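PDB 4WBY: A-adding tRNA nucleotidyltransferase from Aquifex aeolicus, which adds the terminal adenosine to tRNAs ending in CC, using ATP and magnesium, and so completes their CCA ends. Local coordinates for residues A[297-302]-A[333-338]; A[258-263]-A[268-273]; A[282-287]-A[306-311]. All blocks are in the same frame, centred on the assembly; numbering follows the deposited sequence.

Contact 1 of 3, residues A[297-302]-A[333-338]; sequences PSWVRE and PLHTSV. With SO4 (sulfate ion), chain E.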
loop_
_atom_site.group_PDB
_atom_site.type_symbol
_atom_site.label_atom_id
_atom_site.label_comp_id
_atom_site.label_asym_id
_atom_site.label_seq_id
_atom_site.Cartn_x
_atom_site.Cartn_y
_atom_site.Cartn_z
ATOM N N PRO A 297 2.573 -12.522 -4.742
ATOM C CA PRO A 297 1.858 -13.226 -5.813
ATOM C C PRO A 297 2.767 -14.159 -6.601
ATOM O O PRO A 297 3.985 -13.939 -6.676
ATOM C CB PRO A 297 1.363 -12.091 -6.715
ATOM C CG PRO A 297 1.246 -10.911 -5.806
ATOM C CD PRO A 297 2.343 -11.064 -4.781
ATOM N N SER A 298 2.167 -15.188 -7.188
ATOM C CA SER A 298 2.882 -16.121 -8.036
ATOM C C SER A 298 3.717 -15.411 -9.093
ATOM O O SER A 298 4.878 -15.761 -9.300
ATOM C CB SER A 298 1.901 -17.073 -8.708
ATOM O OG SER A 298 2.526 -17.731 -9.791
ATOM N N TRP A 299 3.152 -14.407 -9.760
ATOM C CA TRP A 299 3.900 -13.771 -10.840
ATOM C C TRP A 299 5.157 -13.095 -10.312
ATOM O O TRP A 299 6.175 -13.073 -10.987
ATOM C CB TRP A 299 3.034 -12.774 -11.628
ATOM C CG TRP A 299 2.573 -11.517 -10.899
ATOM C CD1 TRP A 299 1.350 -11.316 -10.312
ATOM C CD2 TRP A 299 3.289 -10.279 -10.754
ATOM N NE1 TRP A 299 1.273 -10.043 -9.797
ATOM C CE2 TRP A 299 2.452 -9.389 -10.049
ATOM C CE3 TRP A 299 4.564 -9.844 -11.132
ATOM C CZ2 TRP A 299 2.848 -8.089 -9.720
ATOM C CZ3 TRP A 299 4.952 -8.548 -10.807
ATOM C CH2 TRP A 299 4.099 -7.693 -10.107
ATOM N N VAL A 300 5.089 -12.567 -9.094
ATOM C CA VAL A 300 6.249 -11.930 -8.481
ATOM C C VAL A 300 7.327 -12.963 -8.157
ATOM O O VAL A 300 8.515 -12.758 -8.436
ATOM C CB VAL A 300 5.859 -11.175 -7.199
ATOM C CG1 VAL A 300 7.092 -10.574 -6.532
ATOM C CG2 VAL A 300 4.821 -10.097 -7.511
ATOM N N ARG A 301 6.909 -14.077 -7.569
ATOM C CA ARG A 301 7.848 -15.117 -7.190
ATOM C C ARG A 301 8.476 -15.759 -8.422
ATOM O O ARG A 301 9.676 -16.056 -8.425
ATOM C CB ARG A 301 7.153 -16.157 -6.312
ATOM C CG ARG A 301 6.700 -15.549 -4.983
ATOM C CD ARG A 301 6.044 -16.549 -4.057
ATOM N NE ARG A 301 4.681 -16.859 -4.462
ATOM C CZ ARG A 301 4.312 -18.038 -4.948
ATOM N NH1 ARG A 301 5.212 -19.002 -5.088
ATOM N NH2 ARG A 301 3.055 -18.247 -5.307
ATOM N N GLU A 302 7.686 -15.931 -9.482
ATOM C CA GLU A 302 8.210 -16.484 -10.722
ATOM C C GLU A 302 9.134 -15.477 -11.410
ATOM O O GLU A 302 10.175 -15.850 -11.953
ATOM C CB GLU A 302 7.072 -16.896 -11.656
ATOM C CG GLU A 302 6.179 -18.021 -11.116
ATOM C CD GLU A 302 6.845 -19.389 -11.078
ATOM O OE1 GLU A 302 7.959 -19.550 -11.627
ATOM O OE2 GLU A 302 6.238 -20.317 -10.503
ATOM N N PRO A 333 6.506 -15.405 -24.200
ATOM C CA PRO A 333 5.965 -16.098 -23.021
ATOM C C PRO A 333 6.092 -15.336 -21.703
ATOM O O PRO A 333 5.670 -15.857 -20.669
ATOM C CB PRO A 333 6.799 -17.381 -22.960
ATOM C CG PRO A 333 8.100 -17.004 -23.570
ATOM C CD PRO A 333 7.789 -15.987 -24.642
ATOM N N LEU A 334 6.655 -14.134 -21.729
ATOM C CA LEU A 334 7.008 -13.448 -20.491
ATOM C C LEU A 334 5.864 -12.638 -19.896
ATOM O O LEU A 334 5.082 -12.004 -20.604
ATOM C CB LEU A 334 8.215 -12.536 -20.724
ATOM C CG LEU A 334 9.463 -13.233 -21.269
ATOM C CD1 LEU A 334 10.578 -12.230 -21.532
ATOM C CD2 LEU A 334 9.932 -14.337 -20.324
ATOM N N HIS A 335 5.766 -12.688 -18.578
ATOM C CA HIS A 335 4.858 -11.830 -17.846
ATOM C C HIS A 335 5.283 -10.376 -18.019
ATOM O O HIS A 335 6.473 -10.088 -18.183
ATOM C CB HIS A 335 4.849 -12.218 -16.367
ATOM C CG HIS A 335 3.808 -11.511 -15.565
ATOM N ND1 HIS A 335 4.099 -10.445 -14.740
ATOM C CD2 HIS A 335 2.472 -11.702 -15.476
ATOM C CE1 HIS A 335 2.989 -10.023 -14.165
ATOM N NE2 HIS A 335 1.984 -10.766 -14.597
ATOM N N THR A 336 4.308 -9.473 -17.980
ATOM C CA THR A 336 4.543 -8.031 -18.083
ATOM C C THR A 336 5.703 -7.568 -17.210
ATOM O O THR A 336 6.493 -6.708 -17.615
ATOM C CB THR A 336 3.275 -7.241 -17.688
ATOM O OG1 THR A 336 2.221 -7.563 -18.595
ATOM C CG2 THR A 336 3.517 -5.738 -17.737
ATOM N N SER A 337 5.803 -8.138 -16.012
ATOM C CA SER A 337 6.856 -7.744 -15.073
ATOM C C SER A 337 8.263 -7.915 -15.650
ATOM O O SER A 337 9.124 -7.053 -15.448
ATOM C CB SER A 337 6.727 -8.528 -13.762
ATOM O OG SER A 337 6.702 -9.928 -13.985
ATOM N N VAL A 338 8.499 -9.008 -16.372
ATOM C CA VAL A 338 9.834 -9.260 -16.910
ATOM C C VAL A 338 10.118 -8.278 -18.049
ATOM O O VAL A 338 11.239 -7.792 -18.183
ATOM C CB VAL A 338 10.003 -10.724 -17.402
ATOM C CG1 VAL A 338 11.377 -10.925 -18.049
ATOM C CG2 VAL A 338 9.807 -11.693 -16.244
HETATM S S SO4 E . 3.017 -21.875 -6.432
HETATM O O1 SO4 E . 4.125 -21.648 -5.509
HETATM O O2 SO4 E . 2.352 -20.617 -6.768
HETATM O O3 SO4 E . 3.510 -22.526 -7.647
HETATM O O4 SO4 E . 2.043 -22.786 -5.824
#

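Contact 2 of 3, residues A[258-263]-A[268-273]; sequences WHALEF and IDYGWL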
loop_
_atom_site.group_PDB
_atom_site.type_symbol
_atom_site.label_atom_id
_atom_site.label_comp_id
_atom_site.label_asym_id
_atom_site.label_seq_id
_atom_site.Cartn_x
_atom_site.Cartn_y
_atom_site.Cartn_z
ATOM N N TRP A 258 5.339 5.105 -17.615
ATOM C CA TRP A 258 5.084 4.963 -19.045
ATOM C C TRP A 258 4.099 3.825 -19.315
ATOM O O TRP A 258 3.128 3.992 -20.057
ATOM C CB TRP A 258 6.396 4.725 -19.800
ATOM C CG TRP A 258 6.207 4.310 -21.229
ATOM C CD1 TRP A 258 6.017 5.131 -22.303
ATOM C CD2 TRP A 258 6.190 2.969 -21.740
ATOM N NE1 TRP A 258 5.881 4.385 -23.451
ATOM C CE2 TRP A 258 5.981 3.056 -23.133
ATOM C CE3 TRP A 258 6.332 1.706 -21.158
ATOM C CZ2 TRP A 258 5.913 1.928 -23.951
ATOM C CZ3 TRP A 258 6.262 0.586 -21.972
ATOM C CH2 TRP A 258 6.053 0.704 -23.352
ATOM N N HIS A 259 4.343 2.671 -18.706
ATOM C CA HIS A 259 3.488 1.518 -18.944
ATOM C C HIS A 259 2.055 1.780 -18.478
ATOM O O HIS A 259 1.096 1.437 -19.173
ATOM C CB HIS A 259 4.037 0.274 -18.248
ATOM C CG HIS A 259 3.226 -0.955 -18.514
ATOM N ND1 HIS A 259 2.297 -1.440 -17.618
ATOM C CD2 HIS A 259 3.175 -1.774 -19.591
ATOM C CE1 HIS A 259 1.720 -2.515 -18.126
ATOM N NE2 HIS A 259 2.231 -2.736 -19.324
ATOM N N ALA A 260 1.913 2.389 -17.301
ATOM C CA ALA A 260 0.590 2.643 -16.739
ATOM C C ALA A 260 -0.198 3.617 -17.607
ATOM O O ALA A 260 -1.420 3.515 -17.722
ATOM C CB ALA A 260 0.706 3.174 -15.315
ATOM N N LEU A 261 0.514 4.553 -18.225
ATOM C CA LEU A 261 -0.106 5.558 -19.081
ATOM C C LEU A 261 -0.511 4.965 -20.425
ATOM O O LEU A 261 -1.629 5.168 -20.893
ATOM C CB LEU A 261 0.851 6.731 -19.294
ATOM C CG LEU A 261 0.381 7.880 -20.185
ATOM C CD1 LEU A 261 -0.831 8.556 -19.573
ATOM C CD2 LEU A 261 1.505 8.883 -20.403
ATOM N N GLU A 262 0.404 4.219 -21.034
ATOM C CA GLU A 262 0.222 3.734 -22.398
ATOM C C GLU A 262 -0.587 2.443 -22.479
ATOM O O GLU A 262 -1.180 2.144 -23.518
ATOM C CB GLU A 262 1.585 3.528 -23.064
ATOM C CG GLU A 262 2.402 4.803 -23.199
ATOM C CD GLU A 262 1.770 5.807 -24.149
ATOM O OE1 GLU A 262 1.130 5.379 -25.132
ATOM O OE2 GLU A 262 1.908 7.026 -23.909
ATOM N N PHE A 263 -0.610 1.678 -21.392
ATOM C CA PHE A 263 -1.336 0.413 -21.369
ATOM C C PHE A 263 -2.183 0.275 -20.106
ATOM O O PHE A 263 -2.000 -0.653 -19.324
ATOM C CB PHE A 263 -0.355 -0.752 -21.487
ATOM C CG PHE A 263 0.527 -0.669 -22.699
ATOM C CD1 PHE A 263 0.052 -1.053 -23.941
ATOM C CD2 PHE A 263 1.821 -0.192 -22.602
ATOM C CE1 PHE A 263 0.857 -0.971 -25.064
ATOM C CE2 PHE A 263 2.632 -0.109 -23.721
ATOM C CZ PHE A 263 2.149 -0.499 -24.952
ATOM N N ILE A 268 -0.271 -3.720 -13.669
ATOM C CA ILE A 268 -0.030 -4.725 -12.650
ATOM C C ILE A 268 0.292 -4.002 -11.350
ATOM O O ILE A 268 0.399 -2.774 -11.332
ATOM C CB ILE A 268 1.120 -5.697 -13.044
ATOM C CG1 ILE A 268 2.426 -4.940 -13.294
ATOM C CG2 ILE A 268 0.739 -6.493 -14.290
ATOM C CD1 ILE A 268 3.626 -5.866 -13.611
ATOM N N ASP A 269 0.427 -4.756 -10.265
ATOM C CA ASP A 269 0.787 -4.165 -8.984
ATOM C C ASP A 269 2.280 -3.853 -8.982
ATOM O O ASP A 269 3.101 -4.650 -8.527
ATOM C CB ASP A 269 0.386 -5.096 -7.837
ATOM C CG ASP A 269 -1.127 -5.258 -7.730
ATOM O OD1 ASP A 269 -1.852 -4.339 -8.171
ATOM O OD2 ASP A 269 -1.588 -6.299 -7.214
ATOM N N TYR A 270 2.616 -2.674 -9.502
ATOM C CA TYR A 270 4.005 -2.310 -9.786
ATOM C C TYR A 270 4.909 -2.237 -8.568
ATOM O O TYR A 270 6.125 -2.326 -8.701
ATOM C CB TYR A 270 4.073 -0.961 -10.499
ATOM C CG TYR A 270 3.304 -0.866 -11.796
ATOM C CD1 TYR A 270 3.768 -1.490 -12.955
ATOM C CD2 TYR A 270 2.153 -0.095 -11.884
ATOM C CE1 TYR A 270 3.077 -1.383 -14.149
ATOM C CE2 TYR A 270 1.458 0.023 -13.076
ATOM C CZ TYR A 270 1.926 -0.616 -14.204
ATOM O OH TYR A 270 1.236 -0.495 -15.381
ATOM N N GLY A 271 4.330 -2.036 -7.390
ATOM C CA GLY A 271 5.126 -1.955 -6.177
ATOM C C GLY A 271 6.049 -3.146 -5.989
ATOM O O GLY A 271 7.173 -2.998 -5.495
ATOM N N TRP A 272 5.588 -4.325 -6.399
ATOM C CA TRP A 272 6.405 -5.526 -6.273
ATOM C C TRP A 272 7.672 -5.452 -7.124
ATOM O O TRP A 272 8.688 -6.043 -6.770
ATOM C CB TRP A 272 5.603 -6.770 -6.662
ATOM C CG TRP A 272 4.510 -7.098 -5.705
ATOM C CD1 TRP A 272 3.179 -6.874 -5.879
ATOM C CD2 TRP A 272 4.654 -7.703 -4.412
ATOM N NE1 TRP A 272 2.481 -7.312 -4.783
ATOM C CE2 TRP A 272 3.362 -7.825 -3.866
ATOM C CE3 TRP A 272 5.748 -8.162 -3.670
ATOM C CZ2 TRP A 272 3.130 -8.378 -2.605
ATOM C CZ3 TRP A 272 5.520 -8.716 -2.418
ATOM C CH2 TRP A 272 4.218 -8.824 -1.898
ATOM N N LEU A 273 7.617 -4.723 -8.237
ATOM C CA LEU A 273 8.803 -4.555 -9.078
ATOM C C LEU A 273 9.907 -3.782 -8.364
ATOM O O LEU A 273 11.084 -4.098 -8.510
ATOM C CB LEU A 273 8.451 -3.841 -10.381
ATOM C CG LEU A 273 7.460 -4.533 -11.311
ATOM C CD1 LEU A 273 7.293 -3.722 -12.590
ATOM C CD2 LEU A 273 7.926 -5.935 -11.625
#

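Contact 3 of 3, residues A[282-287]-A[306-311]; sequences LDYERG and FMKFKL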
loop_
_atom_site.group_PDB
_atom_site.type_symbol
_atom_site.label_atom_id
_atom_site.label_comp_id
_atom_site.label_asym_id
_atom_site.label_seq_id
_atom_site.Cartn_x
_atom_site.Cartn_y
_atom_site.Cartn_z
ATOM N N LEU A 282 20.493 -9.957 -3.059
ATOM C CA LEU A 282 20.416 -11.080 -2.132
ATOM C C LEU A 282 20.675 -12.395 -2.855
ATOM O O LEU A 282 20.380 -12.519 -4.044
ATOM C CB LEU A 282 19.040 -11.156 -1.470
ATOM C CG LEU A 282 18.553 -10.077 -0.512
ATOM C CD1 LEU A 282 17.203 -10.502 0.032
ATOM C CD2 LEU A 282 19.544 -9.853 0.614
ATOM N N ASP A 283 21.192 -13.376 -2.122
ATOM C CA ASP A 283 21.259 -14.750 -2.610
ATOM C C ASP A 283 19.846 -15.223 -2.917
ATOM O O ASP A 283 18.891 -14.797 -2.266
ATOM C CB ASP A 283 21.911 -15.673 -1.584
ATOM C CG ASP A 283 23.374 -15.349 -1.355
ATOM O OD1 ASP A 283 24.078 -15.042 -2.341
ATOM O OD2 ASP A 283 23.820 -15.397 -0.191
ATOM N N TYR A 284 19.715 -16.097 -3.904
ATOM C CA TYR A 284 18.401 -16.525 -4.370
ATOM C C TYR A 284 17.536 -17.124 -3.261
ATOM O O TYR A 284 16.354 -16.802 -3.154
ATOM C CB TYR A 284 18.557 -17.530 -5.513
ATOM C CG TYR A 284 17.293 -18.286 -5.840
ATOM C CD1 TYR A 284 16.189 -17.638 -6.384
ATOM C CD2 TYR A 284 17.204 -19.652 -5.607
ATOM C CE1 TYR A 284 15.032 -18.337 -6.686
ATOM C CE2 TYR A 284 16.056 -20.356 -5.901
ATOM C CZ TYR A 284 14.974 -19.698 -6.441
ATOM O OH TYR A 284 13.835 -20.412 -6.732
ATOM N N GLU A 285 18.122 -17.984 -2.432
ATOM C CA GLU A 285 17.376 -18.635 -1.357
ATOM C C GLU A 285 16.759 -17.644 -0.379
ATOM O O GLU A 285 15.602 -17.796 0.010
ATOM C CB GLU A 285 18.269 -19.604 -0.583
ATOM C CG GLU A 285 18.482 -20.934 -1.267
ATOM C CD GLU A 285 19.410 -20.829 -2.454
ATOM O OE1 GLU A 285 20.116 -19.802 -2.566
ATOM O OE2 GLU A 285 19.433 -21.772 -3.274
ATOM N N ARG A 286 17.524 -16.640 0.036
ATOM C CA ARG A 286 16.977 -15.671 0.982
ATOM C C ARG A 286 15.946 -14.765 0.311
ATOM O O ARG A 286 14.951 -14.408 0.933
ATOM C CB ARG A 286 18.081 -14.836 1.642
ATOM C CG ARG A 286 19.134 -14.276 0.716
ATOM C CD ARG A 286 20.216 -13.524 1.492
ATOM N NE ARG A 286 21.380 -13.258 0.651
ATOM C CZ ARG A 286 22.377 -12.442 0.970
ATOM N NH1 ARG A 286 22.366 -11.794 2.125
ATOM N NH2 ARG A 286 23.388 -12.273 0.126
ATOM N N GLY A 287 16.166 -14.414 -0.955
ATOM C CA GLY A 287 15.176 -13.641 -1.694
ATOM C C GLY A 287 13.872 -14.405 -1.854
ATOM O O GLY A 287 12.782 -13.852 -1.667
ATOM N N PHE A 306 13.086 -16.019 -12.261
ATOM C CA PHE A 306 13.524 -15.740 -13.622
ATOM C C PHE A 306 14.658 -14.718 -13.631
ATOM O O PHE A 306 15.651 -14.884 -14.344
ATOM C CB PHE A 306 12.348 -15.241 -14.474
ATOM C CG PHE A 306 12.640 -15.224 -15.948
ATOM C CD1 PHE A 306 13.254 -14.129 -16.543
ATOM C CD2 PHE A 306 12.318 -16.317 -16.735
ATOM C CE1 PHE A 306 13.539 -14.128 -17.905
ATOM C CE2 PHE A 306 12.585 -16.322 -18.102
ATOM C CZ PHE A 306 13.200 -15.225 -18.691
ATOM N N MET A 307 14.499 -13.667 -12.837
ATOM C CA MET A 307 15.504 -12.626 -12.682
ATOM C C MET A 307 16.839 -13.249 -12.280
ATOM O O MET A 307 17.888 -12.898 -12.827
ATOM C CB MET A 307 15.037 -11.576 -11.642
ATOM C CG MET A 307 15.859 -10.291 -11.641
ATOM S SD MET A 307 15.286 -9.031 -10.487
ATOM C CE MET A 307 15.771 -9.760 -8.927
ATOM N N LYS A 308 16.807 -14.186 -11.337
ATOM C CA LYS A 308 18.053 -14.743 -10.815
ATOM C C LYS A 308 18.694 -15.763 -11.765
ATOM O O LYS A 308 19.909 -15.724 -11.982
ATOM C CB LYS A 308 17.827 -15.376 -9.440
ATOM C CG LYS A 308 17.294 -14.409 -8.390
ATOM C CD LYS A 308 18.178 -13.192 -8.219
ATOM C CE LYS A 308 19.464 -13.558 -7.501
ATOM N NZ LYS A 308 20.260 -12.353 -7.155
ATOM N N PHE A 309 17.894 -16.662 -12.335
ATOM C CA PHE A 309 18.422 -17.776 -13.128
ATOM C C PHE A 309 18.521 -17.532 -14.626
ATOM O O PHE A 309 19.481 -17.982 -15.276
ATOM C CB PHE A 309 17.553 -19.012 -12.908
ATOM C CG PHE A 309 17.816 -19.712 -11.618
ATOM C CD1 PHE A 309 17.179 -19.310 -10.455
ATOM C CD2 PHE A 309 18.698 -20.782 -11.567
ATOM C CE1 PHE A 309 17.420 -19.958 -9.257
ATOM C CE2 PHE A 309 18.954 -21.426 -10.379
ATOM C CZ PHE A 309 18.310 -21.020 -9.219
ATOM N N LYS A 310 17.532 -16.859 -15.192
ATOM C CA LYS A 310 17.346 -16.872 -16.636
ATOM C C LYS A 310 17.545 -15.522 -17.300
ATOM O O LYS A 310 17.797 -15.452 -18.494
ATOM C CB LYS A 310 15.945 -17.404 -16.983
ATOM C CG LYS A 310 15.672 -18.793 -16.433
ATOM C CD LYS A 310 14.403 -19.387 -17.015
ATOM C CE LYS A 310 14.210 -20.822 -16.548
ATOM N NZ LYS A 310 15.379 -21.676 -16.894
ATOM N N LEU A 311 17.437 -14.442 -16.537
ATOM C CA LEU A 311 17.430 -13.122 -17.143
ATOM C C LEU A 311 18.785 -12.766 -17.756
ATOM O O LEU A 311 18.840 -12.079 -18.771
ATOM C CB LEU A 311 17.001 -12.077 -16.102
ATOM C CG LEU A 311 16.757 -10.637 -16.565
ATOM C CD1 LEU A 311 15.636 -10.581 -17.584
ATOM C CD2 LEU A 311 16.440 -9.727 -15.380
HETATM O O HOH W 1 18.394 -11.562 -5.183
#

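Contact 1 of 3, residues A[297-302]-A[333-338]
W299 and H335 join the starts of two helices, 298-309 and 336-342, in the helical part of the chain that follows the head and neck. W299 lies in the first turn of its helix. H335 holds the N-cap position of the other.

The aromatic contact comes first. The two rings run nearly parallel, at 23°, but they are slid so far apart that they barely overlap. H335 CE1 approaches the indole obliquely, off its centre, 3.4 Å from W299 CE3. The better-centred contact is a CH-pi one. W299 CB sits over the middle of the H335 ring, 3.8 Å from its centroid. The tryptophan CG lies between its backbone N and carbonyl carbon (chi1 67°), which folds the indole back over its own helix start. There V300 CG2 covers the opposite indole face.

Apolar packing continues at the six-membered ring, where S337 CB lies 3.4 Å from W299 CZ3. The I268 side chain also touches both W299 and S337.

The polar bonds lie within the segments or lead out of them. H335 ND1 and S337 OG are 2.8 Å apart in a hydrogen bond, which probably fixes the turn of the imidazole. The buried S337 hydroxyl also bonds T303 OG1, its strongest polar partner, which in turn bonds W299 O. The serine is thereby tied back to the helix of the tryptophan.

R301, on the same helix, takes no part in this packing. It holds a sulfate, probably from the crystallisation liquor. The ion lies at the guanidinium edge, in its plane, and R301 NE bonds A296 O. Two nearly straight bonds grip the ion: R301 NH1 to sulfate O1 and R301 NH2 to sulfate O2, each 2.9 Å long.

Contact 2 of 3, residues A[258-263]-A[268-273]
H259 and Y270 link the last turns of helix 243-262 to the residues leading into helix 271-278, across a short loop. The tight part is one hydrogen bond. H259 ND1 and Y270 OH are 2.7 Å apart, at an angle of 161°, and either could be the donor. The phenol oxygen lies near the imidazole plane, at its edge. The two rings meet rim to rim with their planes at 80°, so neither covers a face of the other. The H259 chi1 of -177° swings the ring away from its backbone N and over to the phenol.

A260 fills in beside the bond: its CB is 3.7 Å from Y270 OH and 3.9 Å from Y270 CE2. Helix 336-342 packs against the pair, T336 on H259 and L340 on Y270.

The solvent side is looser. L261, E262 and D269 are exposed and stay clear of the opposite segment. D269 centres an inverse gamma turn just before the tyrosine.

The chemistry implies a single polar pin between two thinly packed segments. It gives the buried H259 a partner at ND1, and the bond probably restrains the turning of both rings.

Contact 3 of 3, residues A[282-287]-A[306-311]
Y284 offers one ring face to the edge of F309 in a T-shaped stack. F309 CE1 stands over the middle of the tyrosine ring, 3.6 Å from Y284 CE2. The planes are at 88° and the centroids 4.9 Å apart. For the phenylalanine, the tyrosine lies at the ring edge, near the F309 plane. K308 meets the tyrosine obliquely, its CG 4.0 Å from Y284 CD1.

Y284 has CG anti to its backbone N (chi1 166°), which carries the ring across to helix 298-309. Replacing it with an alanine would probably leave the F309 edge without its aromatic face and open a gap beside the K308 chain.

The polar part lies next to the stack. The K308 chain bends at chi2 and chi3, and this turns its amine back to the turn before helix 284-293. K308 NZ donates to L282 O over 3.1 Å, nearly along the C=O axis. It also bonds S280 O, its stronger partner. A water accepts from K308 NZ at 2.8 Å. Its approach to L282 O is too short for a normal hydrogen bond, and that link is doubtful. The lysine thus spans two backbone carbonyls of the same turn.

At the start of helix 284-293, D283 holds the N-cap position, but its side chain makes no capping bond.

The start of helix 284-293 thus meets the end of helix 298-309, the next helix in the chain. The start of one helix packed on the end of the next is typical of an antiparallel helical hairpin, here tied at the end away from its connecting loop by one aromatic stack and one lysine-to-carbonyl bond.

Overall arrangement
This chain is the C-terminal nucleotidyltransferase part of a longer protein. All three contacts lie in the helical part that follows the head and neck, away from the ATP and magnesium sites. Contact 2 comes first along the chain and closes before the others open. Contacts 3 and 1 then interlock, their segments alternating, and both use helix 298-309, at its end and its start. The centre of contact 1 is about 13 Å from each of the other two, which are about 22 Å apart. Contact 1 touches both neighbours: V300 packs on W272, and L334 and V338 pack on F306. The three therefore form a continuous helical packing, with contact 1 in the middle.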